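Local coordinates for CELL division control protein 6 (Pyrobaculum aerophilum, PDB 1FNN) that probably helps regulate the initiation of DNA replication as a nucleotide-binding AAA+ ATPase of the Cdc6/Cdc18 family, at residues A[287-292]-A[320-325]; A[278-283]-A[377-382]; A[270-275]-A[370-375]. One frame throughout, in Å; residues are numbered along the deposited sequence.

Contact 1. Residues A[287-292]-A[320-325]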
ATOM      1  N   PRO A 287      -2.686 -28.780  16.439  1.00 33.50           N
ATOM      2  CA  PRO A 287      -3.128 -30.112  16.827  1.00 37.40           C
ATOM      3  C   PRO A 287      -3.016 -31.032  15.634  1.00 38.67           C
ATOM      4  O   PRO A 287      -3.252 -30.551  14.490  1.00 34.91           O
ATOM      5  CB  PRO A 287      -4.614 -29.954  17.131  1.00 36.95           C
ATOM      6  CG  PRO A 287      -4.725 -28.535  17.592  1.00 40.98           C
ATOM      7  CD  PRO A 287      -3.700 -27.749  16.793  1.00 38.04           C
ATOM      8  N   LEU A 288      -2.882 -32.338  15.892  1.00 33.93           N
ATOM      9  CA  LEU A 288      -2.843 -33.322  14.837  1.00 35.01           C
ATOM     10  C   LEU A 288      -3.905 -33.172  13.756  1.00 35.47           C
ATOM     11  O   LEU A 288      -3.630 -33.226  12.557  1.00 33.24           O
ATOM     12  CB  LEU A 288      -2.966 -34.774  15.373  1.00 33.71           C
ATOM     13  CG  LEU A 288      -2.977 -35.910  14.379  1.00 39.95           C
ATOM     14  CD1 LEU A 288      -1.714 -35.943  13.520  1.00 39.84           C
ATOM     15  CD2 LEU A 288      -3.137 -37.287  15.062  1.00 38.96           C
ATOM     16  N   HIS A 289      -5.185 -33.204  14.087  1.00 32.24           N
ATOM     17  CA  HIS A 289      -6.261 -33.158  13.123  1.00 33.45           C
ATOM     18  C   HIS A 289      -6.323 -31.815  12.354  1.00 32.91           C
ATOM     19  O   HIS A 289      -6.915 -31.823  11.298  1.00 30.70           O
ATOM     20  CB  HIS A 289      -7.604 -33.503  13.799  1.00 30.86           C
ATOM     21  CG  HIS A 289      -7.634 -35.020  13.796  1.00 36.56           C
ATOM     22  ND1 HIS A 289      -8.188 -35.741  12.762  1.00 33.75           N
ATOM     23  CD2 HIS A 289      -7.168 -35.918  14.705  1.00 43.62           C
ATOM     24  CE1 HIS A 289      -8.064 -37.032  13.041  1.00 46.68           C
ATOM     25  NE2 HIS A 289      -7.453 -37.159  14.205  1.00 44.90           N
ATOM     26  N   GLU A 290      -5.894 -30.724  12.924  1.00 33.36           N
ATOM     27  CA  GLU A 290      -5.786 -29.443  12.217  1.00 36.36           C
ATOM     28  C   GLU A 290      -4.675 -29.520  11.171  1.00 33.17           C
ATOM     29  O   GLU A 290      -4.815 -28.963  10.082  1.00 30.85           O
ATOM     30  CB  GLU A 290      -5.529 -28.300  13.196  1.00 30.51           C
ATOM     31  CG  GLU A 290      -5.483 -26.903  12.534  1.00 34.88           C
ATOM     32  CD  GLU A 290      -5.576 -25.778  13.541  1.00 48.94           C
ATOM     33  OE1 GLU A 290      -5.307 -24.610  13.181  1.00 40.94           O
ATOM     34  OE2 GLU A 290      -5.921 -26.014  14.729  1.00 39.13           O
ATOM     35  N   LYS A 291      -3.547 -30.184  11.457  1.00 31.38           N
ATOM     36  CA  LYS A 291      -2.539 -30.529  10.483  1.00 36.32           C
ATOM     37  C   LYS A 291      -3.090 -31.377   9.351  1.00 35.28           C
ATOM     38  O   LYS A 291      -2.869 -31.115   8.170  1.00 31.87           O
ATOM     39  CB  LYS A 291      -1.306 -31.306  11.019  1.00 32.87           C
ATOM     40  CG  LYS A 291      -0.458 -30.468  11.991  1.00 33.20           C
ATOM     41  CD  LYS A 291       0.816 -31.257  12.255  1.00 34.10           C
ATOM     42  CE  LYS A 291       1.911 -30.545  12.980  1.00 34.97           C
ATOM     43  NZ  LYS A 291       1.646 -30.401  14.439  1.00 46.88           N
ATOM     44  N   LEU A 292      -3.849 -32.419   9.657  1.00 30.14           N
ATOM     45  CA  LEU A 292      -4.455 -33.297   8.692  1.00 27.50           C
ATOM     46  C   LEU A 292      -5.461 -32.500   7.844  1.00 31.19           C
ATOM     47  O   LEU A 292      -5.521 -32.719   6.633  1.00 34.85           O
ATOM     48  CB  LEU A 292      -5.206 -34.470   9.408  1.00 30.90           C
ATOM     49  CG  LEU A 292      -4.235 -35.474  10.119  1.00 36.80           C
ATOM     50  CD1 LEU A 292      -5.036 -36.449  11.002  1.00 35.76           C
ATOM     51  CD2 LEU A 292      -3.425 -36.236   9.086  1.00 33.74           C
ATOM     52  N   ILE A 320     -10.317 -38.786   3.285  1.00 40.87           N
ATOM     53  CA  ILE A 320      -9.344 -39.588   2.590  1.00 42.10           C
ATOM     54  C   ILE A 320      -7.999 -39.509   3.277  1.00 39.64           C
ATOM     55  O   ILE A 320      -7.327 -40.538   3.435  1.00 38.85           O
ATOM     56  CB  ILE A 320      -9.202 -39.153   1.100  1.00 45.43           C
ATOM     57  CG1 ILE A 320     -10.513 -39.511   0.396  1.00 46.97           C
ATOM     58  CG2 ILE A 320      -7.998 -39.796   0.420  1.00 47.33           C
ATOM     59  CD1 ILE A 320     -10.692 -38.861  -0.966  1.00 50.82           C
ATOM     60  N   VAL A 321      -7.554 -38.298   3.638  1.00 37.12           N
ATOM     61  CA  VAL A 321      -6.284 -38.112   4.294  1.00 33.14           C
ATOM     62  C   VAL A 321      -6.259 -38.970   5.600  1.00 36.04           C
ATOM     63  O   VAL A 321      -5.198 -39.542   5.975  1.00 32.80           O
ATOM     64  CB  VAL A 321      -5.976 -36.640   4.528  1.00 41.50           C
ATOM     65  CG1 VAL A 321      -4.852 -36.414   5.522  1.00 36.29           C
ATOM     66  CG2 VAL A 321      -5.567 -35.941   3.188  1.00 37.91           C
ATOM     67  N   CYS A 322      -7.289 -38.822   6.402  1.00 36.26           N
ATOM     68  CA  CYS A 322      -7.371 -39.538   7.688  1.00 41.33           C
ATOM     69  C   CYS A 322      -7.184 -41.045   7.542  1.00 42.11           C
ATOM     70  O   CYS A 322      -6.281 -41.557   8.221  1.00 43.08           O
ATOM     71  CB  CYS A 322      -8.689 -39.223   8.403  1.00 31.42           C
ATOM     72  SG  CYS A 322      -8.633 -37.606   9.206  1.00 34.31           S
ATOM     73  N   GLU A 323      -7.877 -41.691   6.614  1.00 42.29           N
ATOM     74  CA  GLU A 323      -7.701 -43.103   6.357  1.00 45.58           C
ATOM     75  C   GLU A 323      -6.323 -43.504   5.872  1.00 46.91           C
ATOM     76  O   GLU A 323      -5.691 -44.423   6.446  1.00 42.98           O
ATOM     77  CB  GLU A 323      -8.742 -43.623   5.343  1.00 50.56           C
ATOM     78  CG  GLU A 323      -8.857 -45.144   5.321  1.00 63.16           C
ATOM     79  CD  GLU A 323      -9.023 -45.744   6.722  1.00 68.68           C
ATOM     80  OE1 GLU A 323      -9.741 -45.157   7.571  1.00 54.78           O
ATOM     81  OE2 GLU A 323      -8.413 -46.812   6.954  1.00 70.02           O
ATOM     82  N   GLU A 324      -5.674 -42.622   5.075  1.00 40.70           N
ATOM     83  CA  GLU A 324      -4.287 -42.869   4.735  1.00 41.93           C
ATOM     84  C   GLU A 324      -3.413 -42.968   5.965  1.00 38.84           C
ATOM     85  O   GLU A 324      -2.383 -43.675   5.914  1.00 40.72           O
ATOM     86  CB  GLU A 324      -3.583 -41.762   3.944  1.00 45.40           C
ATOM     87  CG  GLU A 324      -3.974 -41.608   2.521  1.00 59.10           C
ATOM     88  CD  GLU A 324      -3.161 -40.507   1.819  1.00 62.20           C
ATOM     89  OE1 GLU A 324      -1.970 -40.235   2.092  1.00 57.84           O
ATOM     90  OE2 GLU A 324      -3.871 -39.950   0.956  1.00 66.29           O
ATOM     91  N   TYR A 325      -3.599 -42.026   6.885  1.00 35.12           N
ATOM     92  CA  TYR A 325      -2.702 -41.960   8.035  1.00 34.56           C
ATOM     93  C   TYR A 325      -3.222 -42.826   9.220  1.00 35.88           C
ATOM     94  O   TYR A 325      -2.734 -42.648  10.332  1.00 37.77           O
ATOM     95  CB  TYR A 325      -2.529 -40.513   8.510  1.00 34.73           C
ATOM     96  CG  TYR A 325      -1.489 -39.802   7.627  1.00 41.05           C
ATOM     97  CD1 TYR A 325      -1.903 -39.099   6.501  1.00 41.23           C
ATOM     98  CD2 TYR A 325      -0.151 -39.853   7.931  1.00 42.39           C
ATOM     99  CE1 TYR A 325      -0.989 -38.450   5.689  1.00 44.77           C
ATOM    100  CE2 TYR A 325       0.779 -39.216   7.136  1.00 46.16           C
ATOM    101  CZ  TYR A 325       0.347 -38.515   6.014  1.00 46.71           C
ATOM    102  OH  TYR A 325       1.286 -37.889   5.238  1.00 52.42           O
TER
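Leu292 and Val321 bring the backbones closest, with their CA atoms 6.8 Å apart, where the helical segments 288-292 and 320-324 run at 120° to one another with their axes 10.7 Å apart. At this spacing the gap is bridged mainly by side chains, and no hydrogen bond crosses it. Leu292 works with both ends of its fork. Its CD2 methyl lies 3.8 Å from CG1 of Val321 and also meets CD1 of Tyr325 at 4.1 Å, reaching that ring obliquely, while its CD1 methyl turns to SG of Cys322. The Val321 branch that does the touching is CG1, placed anti to its own backbone N (chi1 165°), and it also passes near the carbonyl O of Leu292. A second layer is formed by His289 and Cys322. The thiol stands at the edge of the imidazole, near its plane, with SG 3.9 Å from CE1 and almost as near to ND1; the line from SG to the ring centre is 74° off the ring normal, an edge-on sulfur-aromatic contact. Within the first helix, CD1 of Leu292 sits over one face of the same imidazole, 3.6 Å above its plane and displaced toward the rim. The ring's rotation is fixed by partners beyond the two segments, since ND1 is hydrogen-bonded to Tyr318 OH and NE2 to Glu327 OE1. Further along the same helix, Leu295 touches both Val321 and Tyr325, and Ile384 of the C-terminal helix also meets Tyr325. This is the interhelical packing of a winged-helix domain, in which the start of helix 288-304 lies against the end of helix 311-324, with helix 332-344 reaching His289 through Tyr338.

Contact 2. Residues A[278-283]-A[377-382]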
ATOM      1  N   ILE A 278       4.654 -19.167   5.170  1.00 58.90           N
ATOM      2  CA  ILE A 278       4.068 -19.772   6.385  1.00 55.68           C
ATOM      3  C   ILE A 278       5.180 -20.285   7.290  1.00 53.93           C
ATOM      4  O   ILE A 278       6.068 -21.007   6.862  1.00 49.93           O
ATOM      5  CB  ILE A 278       3.029 -20.843   6.022  1.00 48.98           C
ATOM      6  CG1 ILE A 278       1.723 -20.178   5.517  1.00 41.68           C
ATOM      7  CG2 ILE A 278       2.738 -21.715   7.241  1.00 52.07           C
ATOM      8  CD1 ILE A 278       0.904 -21.129   4.652  1.00 41.88           C
ATOM      9  N   SER A 279       5.170 -19.887   8.553  1.00 56.81           N
ATOM     10  CA  SER A 279       6.207 -20.329   9.492  1.00 58.67           C
ATOM     11  C   SER A 279       6.122 -21.814   9.826  1.00 53.62           C
ATOM     12  O   SER A 279       5.085 -22.310  10.287  1.00 48.88           O
ATOM     13  CB  SER A 279       6.077 -19.501  10.774  1.00 61.17           C
ATOM     14  OG  SER A 279       6.588 -20.234  11.872  1.00 74.57           O
ATOM     15  N   GLU A 280       7.266 -22.510   9.855  1.00 52.97           N
ATOM     16  CA  GLU A 280       7.266 -23.907  10.296  1.00 50.28           C
ATOM     17  C   GLU A 280       6.924 -23.968  11.788  1.00 49.02           C
ATOM     18  O   GLU A 280       6.257 -24.895  12.247  1.00 44.58           O
ATOM     19  CB  GLU A 280       8.580 -24.634  10.037  1.00 54.53           C
ATOM     20  CG  GLU A 280       8.505 -26.103  10.449  1.00 57.43           C
ATOM     21  CD  GLU A 280       9.510 -26.987   9.740  1.00 65.96           C
ATOM     22  OE1 GLU A 280       9.937 -26.642   8.615  1.00 69.04           O
ATOM     23  OE2 GLU A 280       9.874 -28.033  10.309  1.00 64.41           O
ATOM     24  N   GLU A 281       7.316 -22.944  12.535  1.00 46.60           N
ATOM     25  CA  GLU A 281       7.049 -22.840  13.949  1.00 53.55           C
ATOM     26  C   GLU A 281       5.545 -22.836  14.235  1.00 50.29           C
ATOM     27  O   GLU A 281       5.114 -23.484  15.188  1.00 49.99           O
ATOM     28  CB  GLU A 281       7.646 -21.551  14.514  1.00 66.82           C
ATOM     29  CG  GLU A 281       9.154 -21.424  14.427  1.00 88.76           C
ATOM     30  CD  GLU A 281       9.648 -20.084  14.961  1.00 95.83           C
ATOM     31  OE1 GLU A 281       8.794 -19.280  15.406  1.00 99.51           O
ATOM     32  OE2 GLU A 281      10.876 -19.845  14.933  1.00100.50           O
ATOM     33  N   VAL A 282       4.787 -22.097  13.427  1.00 47.81           N
ATOM     34  CA  VAL A 282       3.340 -22.046  13.647  1.00 48.54           C
ATOM     35  C   VAL A 282       2.689 -23.349  13.213  1.00 43.28           C
ATOM     36  O   VAL A 282       1.881 -23.866  14.005  1.00 50.10           O
ATOM     37  CB  VAL A 282       2.646 -20.833  13.011  1.00 55.85           C
ATOM     38  CG1 VAL A 282       1.133 -20.912  13.180  1.00 59.29           C
ATOM     39  CG2 VAL A 282       3.173 -19.549  13.656  1.00 56.29           C
ATOM     40  N   LEU A 283       3.292 -24.072  12.268  1.00 37.64           N
ATOM     41  CA  LEU A 283       2.713 -25.352  11.898  1.00 37.44           C
ATOM     42  C   LEU A 283       2.893 -26.397  13.001  1.00 40.67           C
ATOM     43  O   LEU A 283       1.966 -27.172  13.284  1.00 43.20           O
ATOM     44  CB  LEU A 283       3.309 -25.873  10.587  1.00 36.31           C
ATOM     45  CG  LEU A 283       3.024 -24.928   9.370  1.00 39.74           C
ATOM     46  CD1 LEU A 283       3.560 -25.572   8.113  1.00 41.15           C
ATOM     47  CD2 LEU A 283       1.532 -24.687   9.226  1.00 37.87           C
ATOM     48  N   GLU A 377       3.043 -28.719   1.541  1.00 35.73           N
ATOM     49  CA  GLU A 377       2.725 -30.117   1.523  1.00 38.82           C
ATOM     50  C   GLU A 377       3.846 -31.000   2.062  1.00 42.73           C
ATOM     51  O   GLU A 377       3.558 -31.802   2.978  1.00 39.12           O
ATOM     52  CB  GLU A 377       2.326 -30.650   0.130  1.00 34.14           C
ATOM     53  CG  GLU A 377       1.831 -32.103   0.305  1.00 44.19           C
ATOM     54  CD  GLU A 377       1.425 -32.754  -0.986  1.00 50.03           C
ATOM     55  OE1 GLU A 377       0.521 -33.608  -1.007  1.00 60.01           O
ATOM     56  OE2 GLU A 377       1.997 -32.439  -2.043  1.00 52.73           O
ATOM     57  N   ALA A 378       5.091 -30.765   1.708  1.00 40.51           N
ATOM     58  CA  ALA A 378       6.227 -31.484   2.250  1.00 44.22           C
ATOM     59  C   ALA A 378       6.442 -31.204   3.726  1.00 42.78           C
ATOM     60  O   ALA A 378       6.872 -32.117   4.467  1.00 42.19           O
ATOM     61  CB  ALA A 378       7.524 -31.177   1.457  1.00 43.02           C
ATOM     62  N   VAL A 379       6.365 -29.952   4.162  1.00 36.63           N
ATOM     63  CA  VAL A 379       6.630 -29.634   5.556  1.00 39.88           C
ATOM     64  C   VAL A 379       5.521 -30.188   6.478  1.00 40.40           C
ATOM     65  O   VAL A 379       5.854 -30.771   7.523  1.00 39.63           O
ATOM     66  CB  VAL A 379       6.761 -28.131   5.834  1.00 43.46           C
ATOM     67  CG1 VAL A 379       6.927 -27.870   7.316  1.00 46.73           C
ATOM     68  CG2 VAL A 379       7.951 -27.547   5.068  1.00 54.58           C
ATOM     69  N   ILE A 380       4.288 -30.103   6.008  1.00 37.21           N
ATOM     70  CA  ILE A 380       3.170 -30.565   6.842  1.00 40.47           C
ATOM     71  C   ILE A 380       3.202 -32.088   6.941  1.00 40.64           C
ATOM     72  O   ILE A 380       3.053 -32.659   8.034  1.00 36.88           O
ATOM     73  CB  ILE A 380       1.791 -30.139   6.323  1.00 36.78           C
ATOM     74  CG1 ILE A 380       1.774 -28.645   5.985  1.00 48.48           C
ATOM     75  CG2 ILE A 380       0.758 -30.354   7.467  1.00 42.26           C
ATOM     76  CD1 ILE A 380       0.456 -28.222   5.342  1.00 51.77           C
ATOM     77  N   THR A 381       3.454 -32.741   5.820  1.00 38.74           N
ATOM     78  CA  THR A 381       3.601 -34.204   5.787  1.00 41.02           C
ATOM     79  C   THR A 381       4.716 -34.694   6.701  1.00 40.16           C
ATOM     80  O   THR A 381       4.554 -35.673   7.470  1.00 41.47           O
ATOM     81  CB  THR A 381       3.847 -34.632   4.335  1.00 40.16           C
ATOM     82  OG1 THR A 381       2.626 -34.431   3.606  1.00 44.16           O
ATOM     83  CG2 THR A 381       4.196 -36.098   4.150  1.00 41.73           C
ATOM     84  N   LYS A 382       5.859 -34.014   6.664  1.00 39.80           N
ATOM     85  CA  LYS A 382       6.948 -34.343   7.576  1.00 43.38           C
ATOM     86  C   LYS A 382       6.431 -34.306   9.030  1.00 43.68           C
ATOM     87  O   LYS A 382       6.883 -35.111   9.857  1.00 36.85           O
ATOM     88  CB  LYS A 382       8.110 -33.379   7.451  1.00 41.67           C
ATOM     89  CG  LYS A 382       9.430 -33.742   8.064  1.00 43.01           C
ATOM     90  CD  LYS A 382      10.099 -32.632   8.843  1.00 55.28           C
ATOM     91  CE  LYS A 382      10.019 -31.241   8.266  1.00 47.90           C
ATOM     92  NZ  LYS A 382      10.664 -30.206   9.116  1.00 51.99           N
TER
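Glu280 and Lys382 are joined by a salt bridge at the surface-facing margin of this contact, with NZ of the lysine 2.6 Å from OE2 of the glutamate. The ammonium comes in on the syn side of that oxygen, 23° out of the carboxylate plane, and the two side chains cross at about a right angle. Lys382 bends twice on its way, at chi2 (-135°) and chi3 (-40°), whereas Glu280 is extended. The other carboxylate oxygen, OE1, rests 3.5 Å from CG1 of Val379, so the acid lies against an apolar branch as well as pairing with the lysine. Without the carboxylate, as with an alanine here, the Lys382 ammonium would probably lose this anionic mate and CG1 of Val379 its cover from the glutamate chain. Deeper in, CD1 of Leu283 spans two successive residues of helix 373-387, lying 4.1 Å from CG1 of Ile380 and 4.2 Å from CG1 of Val379. Leu294 of helix 288-304 touches both Leu283 and Ile380, and Leu376 and Leu383 add further contacts to Leu283. What positions the first helix is its start: Ser279 is the N-cap, and its OG accepts from Val282 N at 3.0 Å. Glu280 therefore lies in the first helical turn, where the helix dipole would be expected to suit its negative charge. Helix 280-285, in the N-terminal part of the winged-helix region, thus packs beside helix 373-387 at the chain's end, both meeting helix 288-304 through Leu294.

Contact 3. Residues A[270-275]-A[370-375]; sequences SSKEVL and TEPLDT
This is an interdomain contact, partly buried, where the last helix of the AAA+ lid, 264-274, meets the turn that leads from the last strand of the winged-helix domain into helix 373-387. The backbones come nearest at Ser271 and Thr370, whose CA atoms are 5.6 Å apart. Ile226 of lid helix 217-227 touches both of these residues. Toward the outside, Lys272 stretches along the turn with its chain extended beyond CG and ends in a salt bridge, NZ lying 2.9 Å from OE1 of Glu371. OE1 receives the ammonium on its syn lone pair, the side of the other oxygen. Glu371 sets out away from the lid, yet a bend at chi2 (-74°) folds its carboxylate back to the lysine, and its oxygens lie against CE as well as NZ. Pro372, the N-cap residue of helix 373-387, is crossed by the lysine chain at about a right angle. The packing is tight here, with CD of Lys272 only 3.5 Å from CD of Pro372. Beside Ser271, a water mediates between the domains: it is hydrogen-bonded to OG of Ser271 at 2.9 Å and donates to the carbonyl O of Thr370 at 2.7 Å.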
ATOM      1  N   SER A 270       4.791 -15.688  -6.180  1.00 38.59           N
ATOM      2  CA  SER A 270       5.058 -14.220  -6.150  1.00 37.07           C
ATOM      3  C   SER A 270       4.902 -13.662  -4.747  1.00 40.89           C
ATOM      4  O   SER A 270       5.757 -12.943  -4.214  1.00 36.85           O
ATOM      5  CB  SER A 270       4.118 -13.540  -7.171  1.00 36.36           C
ATOM      6  OG  SER A 270       4.492 -14.013  -8.507  1.00 33.50           O
ATOM      7  N   SER A 271       3.814 -14.079  -4.056  1.00 39.04           N
ATOM      8  CA  SER A 271       3.604 -13.707  -2.679  1.00 40.44           C
ATOM      9  C   SER A 271       4.789 -14.052  -1.819  1.00 38.28           C
ATOM     10  O   SER A 271       5.265 -13.243  -0.990  1.00 38.49           O
ATOM     11  CB  SER A 271       2.315 -14.359  -2.103  1.00 42.05           C
ATOM     12  OG  SER A 271       2.326 -14.027  -0.702  1.00 50.78           O
ATOM     13  N   LYS A 272       5.394 -15.231  -2.019  1.00 43.69           N
ATOM     14  CA  LYS A 272       6.540 -15.595  -1.164  1.00 46.95           C
ATOM     15  C   LYS A 272       7.774 -14.780  -1.415  1.00 46.97           C
ATOM     16  O   LYS A 272       8.611 -14.585  -0.524  1.00 44.80           O
ATOM     17  CB  LYS A 272       6.789 -17.107  -1.260  1.00 58.71           C
ATOM     18  CG  LYS A 272       7.139 -17.719   0.090  1.00 63.14           C
ATOM     19  CD  LYS A 272       7.548 -19.175  -0.074  1.00 77.20           C
ATOM     20  CE  LYS A 272       8.324 -19.660   1.145  1.00 77.92           C
ATOM     21  NZ  LYS A 272       8.676 -21.108   0.989  1.00 82.88           N
ATOM     22  N   GLU A 273       7.953 -14.189  -2.623  1.00 48.20           N
ATOM     23  CA  GLU A 273       9.098 -13.319  -2.836  1.00 45.74           C
ATOM     24  C   GLU A 273       8.977 -12.008  -2.093  1.00 45.54           C
ATOM     25  O   GLU A 273      10.009 -11.390  -1.796  1.00 51.97           O
ATOM     26  CB  GLU A 273       9.261 -13.011  -4.345  1.00 50.53           C
ATOM     27  CG  GLU A 273       9.695 -14.250  -5.110  1.00 57.20           C
ATOM     28  CD  GLU A 273      11.196 -14.401  -5.191  1.00 64.39           C
ATOM     29  OE1 GLU A 273      11.955 -13.788  -4.420  1.00 66.94           O
ATOM     30  OE2 GLU A 273      11.646 -15.169  -6.069  1.00 78.99           O
ATOM     31  N   VAL A 274       7.768 -11.503  -1.853  1.00 44.52           N
ATOM     32  CA  VAL A 274       7.612 -10.234  -1.169  1.00 45.37           C
ATOM     33  C   VAL A 274       7.031 -10.322   0.244  1.00 53.55           C
ATOM     34  O   VAL A 274       6.848  -9.264   0.864  1.00 51.87           O
ATOM     35  CB  VAL A 274       6.703  -9.284  -1.970  1.00 45.48           C
ATOM     36  CG1 VAL A 274       7.395  -8.980  -3.317  1.00 50.24           C
ATOM     37  CG2 VAL A 274       5.334  -9.866  -2.222  1.00 39.93           C
ATOM     38  N   LEU A 275       6.562 -11.509   0.651  1.00 51.35           N
ATOM     39  CA  LEU A 275       5.939 -11.587   1.983  1.00 55.38           C
ATOM     40  C   LEU A 275       6.558 -12.704   2.818  1.00 55.96           C
ATOM     41  O   LEU A 275       6.956 -13.709   2.212  1.00 55.47           O
ATOM     42  CB  LEU A 275       4.450 -11.925   1.895  1.00 50.68           C
ATOM     43  CG  LEU A 275       3.516 -10.839   1.397  1.00 47.29           C
ATOM     44  CD1 LEU A 275       2.097 -11.322   1.261  1.00 48.36           C
ATOM     45  CD2 LEU A 275       3.578  -9.632   2.339  1.00 55.58           C
ATOM     46  N   THR A 370      -0.371 -17.718   0.374  1.00 34.06           N
ATOM     47  CA  THR A 370       0.961 -17.268   0.769  1.00 33.26           C
ATOM     48  C   THR A 370       2.120 -18.245   0.652  1.00 38.45           C
ATOM     49  O   THR A 370       3.261 -17.838   0.941  1.00 38.13           O
ATOM     50  CB  THR A 370       0.930 -16.644   2.178  1.00 40.00           C
ATOM     51  OG1 THR A 370       0.637 -17.661   3.182  1.00 41.19           O
ATOM     52  CG2 THR A 370      -0.161 -15.570   2.198  1.00 36.71           C
ATOM     53  N   GLU A 371       1.878 -19.496   0.269  1.00 36.88           N
ATOM     54  CA  GLU A 371       2.960 -20.467   0.171  1.00 38.54           C
ATOM     55  C   GLU A 371       2.769 -21.469  -0.939  1.00 34.24           C
ATOM     56  O   GLU A 371       1.648 -21.986  -1.079  1.00 37.94           O
ATOM     57  CB  GLU A 371       2.940 -21.338   1.453  1.00 45.48           C
ATOM     58  CG  GLU A 371       3.705 -20.773   2.595  1.00 47.99           C
ATOM     59  CD  GLU A 371       5.209 -20.817   2.546  1.00 48.69           C
ATOM     60  OE1 GLU A 371       5.844 -21.475   1.709  1.00 47.60           O
ATOM     61  OE2 GLU A 371       5.764 -20.120   3.440  1.00 59.07           O
ATOM     62  N   PRO A 372       3.784 -21.735  -1.743  1.00 37.26           N
ATOM     63  CA  PRO A 372       3.699 -22.683  -2.849  1.00 35.21           C
ATOM     64  C   PRO A 372       3.312 -24.050  -2.249  1.00 39.28           C
ATOM     65  O   PRO A 372       3.778 -24.344  -1.140  1.00 37.29           O
ATOM     66  CB  PRO A 372       5.095 -22.679  -3.434  1.00 41.49           C
ATOM     67  CG  PRO A 372       5.609 -21.287  -3.125  1.00 39.50           C
ATOM     68  CD  PRO A 372       5.096 -21.039  -1.705  1.00 39.68           C
ATOM     69  N   LEU A 373       2.394 -24.755  -2.859  1.00 37.74           N
ATOM     70  CA  LEU A 373       1.828 -25.961  -2.238  1.00 41.44           C
ATOM     71  C   LEU A 373       2.737 -27.172  -2.160  1.00 45.03           C
ATOM     72  O   LEU A 373       2.638 -27.972  -1.184  1.00 41.51           O
ATOM     73  CB  LEU A 373       0.550 -26.316  -2.984  1.00 35.31           C
ATOM     74  CG  LEU A 373      -0.528 -25.236  -2.991  1.00 41.37           C
ATOM     75  CD1 LEU A 373      -1.733 -25.735  -3.758  1.00 39.68           C
ATOM     76  CD2 LEU A 373      -0.890 -24.829  -1.560  1.00 39.93           C
ATOM     77  N   ASP A 374       3.757 -27.263  -3.013  1.00 39.74           N
ATOM     78  CA  ASP A 374       4.626 -28.436  -3.005  1.00 43.74           C
ATOM     79  C   ASP A 374       5.490 -28.412  -1.761  1.00 41.85           C
ATOM     80  O   ASP A 374       5.512 -29.408  -1.010  1.00 44.71           O
ATOM     81  CB  ASP A 374       5.491 -28.638  -4.258  1.00 45.38           C
ATOM     82  CG  ASP A 374       4.625 -29.084  -5.413  1.00 52.11           C
ATOM     83  OD1 ASP A 374       3.417 -29.330  -5.245  1.00 58.36           O
ATOM     84  OD2 ASP A 374       5.148 -29.201  -6.539  1.00 71.60           O
ATOM     85  N   THR A 375       5.921 -27.217  -1.381  1.00 39.11           N
ATOM     86  CA  THR A 375       6.778 -27.081  -0.214  1.00 42.05           C
ATOM     87  C   THR A 375       5.959 -27.091   1.088  1.00 43.65           C
ATOM     88  O   THR A 375       6.400 -27.710   2.070  1.00 38.37           O
ATOM     89  CB  THR A 375       7.630 -25.816  -0.368  1.00 56.66           C
ATOM     90  OG1 THR A 375       8.717 -26.160  -1.272  1.00 65.33           O
ATOM     91  CG2 THR A 375       8.242 -25.338   0.926  1.00 63.95           C
TER
HETATM   92  O   HOH W   1       4.023 -15.297   1.220  1.00 44.27           O

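How the contacts relate
Contact 1 is the most buried of the three and lies within the winged-helix core, where leucine, valine, tyrosine, an imidazole and a thiol pack without a polar bond between segments. Contact 2 is mixed, with an apolar inner side and a charged outer margin. Contact 3 joins two domains through an ion pair and a bridging water. Contacts 2 and 3 both draw on helix 373-387, the former along its body and the latter at its start, and they touch where Ile278 packs on Thr370. Contacts 1 and 2 touch, Tyr325 OH lying 3.6 Å from CG2 of Thr381, whereas contacts 1 and 3 remain about 11 Å apart at their nearest atoms. Along the chain, contact 1 is nested inside the loops closed by both others.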